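Local coordinates for protein E (Haemophilus influenzae, PDB 3ZH5) that acts as a surface adhesin that binds host epithelial cells and the host proteins vitronectin, laminin and plasminogen, aiding serum resistance and immune evasion, at residues A[11-16]-A[92-97]. Residues are numbered along the deposited sequence; the frame is centred on the assembly and turned at random.
Sequences DVRSGY and WGQGLR
Trp92 packs against Arg13 and Tyr16 in an aromatic loop-to-loop contact, where the segment leading into strand 16-19 lies over the loop that follows strand 79-88 of the antiparallel sheet. The indole is the buried centre, although its neighbours are largely at the surface. Arg13 comes over one face: CB sits above the six-membered ring, 3.9 Å from its centroid and 13° off the normal, a CH-pi contact. Bends at chi2 and chi3 curl the arginine chain back along the indole toward its five-membered ring, where Arg13 NH2 lies 3.2 Å from Trp92 CD1. The guanidinium turns one face, off-centre, to Trp92 CG and CD1, but is tilted rather than stacked.

Tyr16 meets the same tryptophan differently. The indole presents its edge to the phenol face in an edge-to-face pair with centroids 5.0 Å apart and planes at 58°, well short of perpendicular; Trp92 CE3 approaches Tyr16 CD2 to 3.7 Å. The carbonyl O of Asp11 lies at the indole edge, near its plane, 3.3 Å from Trp92 CZ2. Val12 CA comes to 3.8 Å from Trp92 CH2. Tyr26 adds another edge-to-face partner, and Pro9 also packs on the indole.

Both side chains head toward the tryptophan from the two ends of a type II turn, Arg13 to Tyr16, closed by Tyr16 N to Arg13 O. Beyond the rings, Gln94 NE2 reaches across to Tyr16 OH (3.4 Å), while a second weak bond, to Trp92 O within its own segment, ties the amide back to the chain; Arg68 reaches the same two oxygens, also weakly. Asn49 OD1 accepts Trp92 N. The join therefore rests mainly on aromatic and CH-pi packing against one indole; a single weak hydrogen bond, Gln94 NE2 to Tyr16 OH, adds to it across the contact, bent at 129°.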
# COMPACT_ATOMS: atom_id res chain seq x y z
N ASP A 11 14.46 9.87 -1.53
CA ASP A 11 15.03 8.79 -2.33
C ASP A 11 14.20 7.51 -2.19
O ASP A 11 13.89 7.08 -1.08
CB ASP A 11 16.47 8.52 -1.92
CG ASP A 11 17.40 9.67 -2.28
OD1 ASP A 11 17.04 10.50 -3.15
OD2 ASP A 11 18.50 9.73 -1.69
N VAL A 12 13.85 6.91 -3.32
CA VAL A 12 12.98 5.73 -3.35
C VAL A 12 13.77 4.42 -3.32
O VAL A 12 14.64 4.17 -4.16
CB VAL A 12 12.10 5.76 -4.61
CG1 VAL A 12 11.12 4.62 -4.63
CG2 VAL A 12 11.39 7.11 -4.71
N ARG A 13 13.45 3.58 -2.34
CA ARG A 13 13.96 2.22 -2.25
C ARG A 13 13.66 1.42 -3.52
O ARG A 13 12.55 1.45 -4.06
CB ARG A 13 13.33 1.55 -1.03
CG ARG A 13 13.59 0.06 -0.87
CD ARG A 13 14.91 -0.20 -0.19
NE ARG A 13 15.03 0.47 1.10
CZ ARG A 13 14.64 -0.06 2.26
NH1 ARG A 13 14.09 -1.26 2.32
NH2 ARG A 13 14.82 0.64 3.38
N SER A 14 14.66 0.70 -4.00
CA SER A 14 14.51 -0.14 -5.18
C SER A 14 13.30 -1.07 -5.07
O SER A 14 13.07 -1.73 -4.05
CB SER A 14 15.81 -0.93 -5.45
OG SER A 14 15.55 -2.32 -5.58
N GLY A 15 12.54 -1.11 -6.16
CA GLY A 15 11.32 -1.88 -6.24
C GLY A 15 10.05 -1.17 -5.79
O GLY A 15 8.96 -1.70 -5.99
N TYR A 16 10.16 -0.01 -5.17
CA TYR A 16 8.96 0.72 -4.73
C TYR A 16 8.57 1.68 -5.84
O TYR A 16 9.41 2.35 -6.41
CB TYR A 16 9.21 1.45 -3.42
CG TYR A 16 9.29 0.49 -2.26
CD1 TYR A 16 10.41 -0.31 -2.07
CD2 TYR A 16 8.23 0.37 -1.37
CE1 TYR A 16 10.47 -1.21 -1.02
CE2 TYR A 16 8.27 -0.54 -0.32
CZ TYR A 16 9.40 -1.33 -0.14
OH TYR A 16 9.46 -2.22 0.90
N TRP A 92 9.32 2.38 4.79
CA TRP A 92 9.32 1.28 3.82
C TRP A 92 8.69 -0.02 4.35
O TRP A 92 8.93 -1.11 3.84
CB TRP A 92 10.74 1.02 3.29
CG TRP A 92 11.42 2.28 2.73
CD1 TRP A 92 12.55 2.87 3.20
CD2 TRP A 92 10.99 3.06 1.60
NE1 TRP A 92 12.86 3.99 2.43
CE2 TRP A 92 11.92 4.12 1.45
CE3 TRP A 92 9.92 2.97 0.71
CZ2 TRP A 92 11.79 5.10 0.44
CZ3 TRP A 92 9.80 3.94 -0.31
CH2 TRP A 92 10.73 5.00 -0.42
N GLY A 93 7.82 0.12 5.35
CA GLY A 93 7.07 -1.00 5.87
C GLY A 93 7.97 -2.11 6.43
O GLY A 93 7.75 -3.27 6.12
N GLN A 94 8.96 -1.73 7.24
CA GLN A 94 9.96 -2.65 7.79
C GLN A 94 10.11 -2.33 9.25
O GLN A 94 9.79 -1.21 9.67
CB GLN A 94 11.34 -2.42 7.15
CG GLN A 94 11.38 -2.31 5.64
CD GLN A 94 11.24 -3.64 4.96
OE1 GLN A 94 11.47 -4.69 5.55
NE2 GLN A 94 10.85 -3.61 3.69
N GLY A 95 10.66 -3.27 10.01
CA GLY A 95 11.05 -3.05 11.39
C GLY A 95 10.05 -3.63 12.38
O GLY A 95 9.42 -4.65 12.10
N LEU A 96 9.91 -2.98 13.53
CA LEU A 96 9.04 -3.50 14.57
C LEU A 96 7.59 -3.23 14.20
O LEU A 96 7.23 -2.10 13.87
CB LEU A 96 9.34 -2.88 15.94
CG LEU A 96 8.50 -3.46 17.08
CD1 LEU A 96 8.92 -4.90 17.40
CD2 LEU A 96 8.56 -2.60 18.33
N ARG A 97 6.78 -4.27 14.29
CA ARG A 97 5.44 -4.26 13.73
C ARG A 97 4.34 -4.18 14.78
O ARG A 97 4.47 -4.71 15.88
CB ARG A 97 5.25 -5.55 12.93
CG ARG A 97 3.91 -5.64 12.21
CD ARG A 97 3.69 -6.98 11.58
NE ARG A 97 3.43 -8.00 12.59
CZ ARG A 97 2.27 -8.13 13.24
NH1 ARG A 97 1.27 -7.30 12.97
NH2 ARG A 97 2.12 -9.10 14.15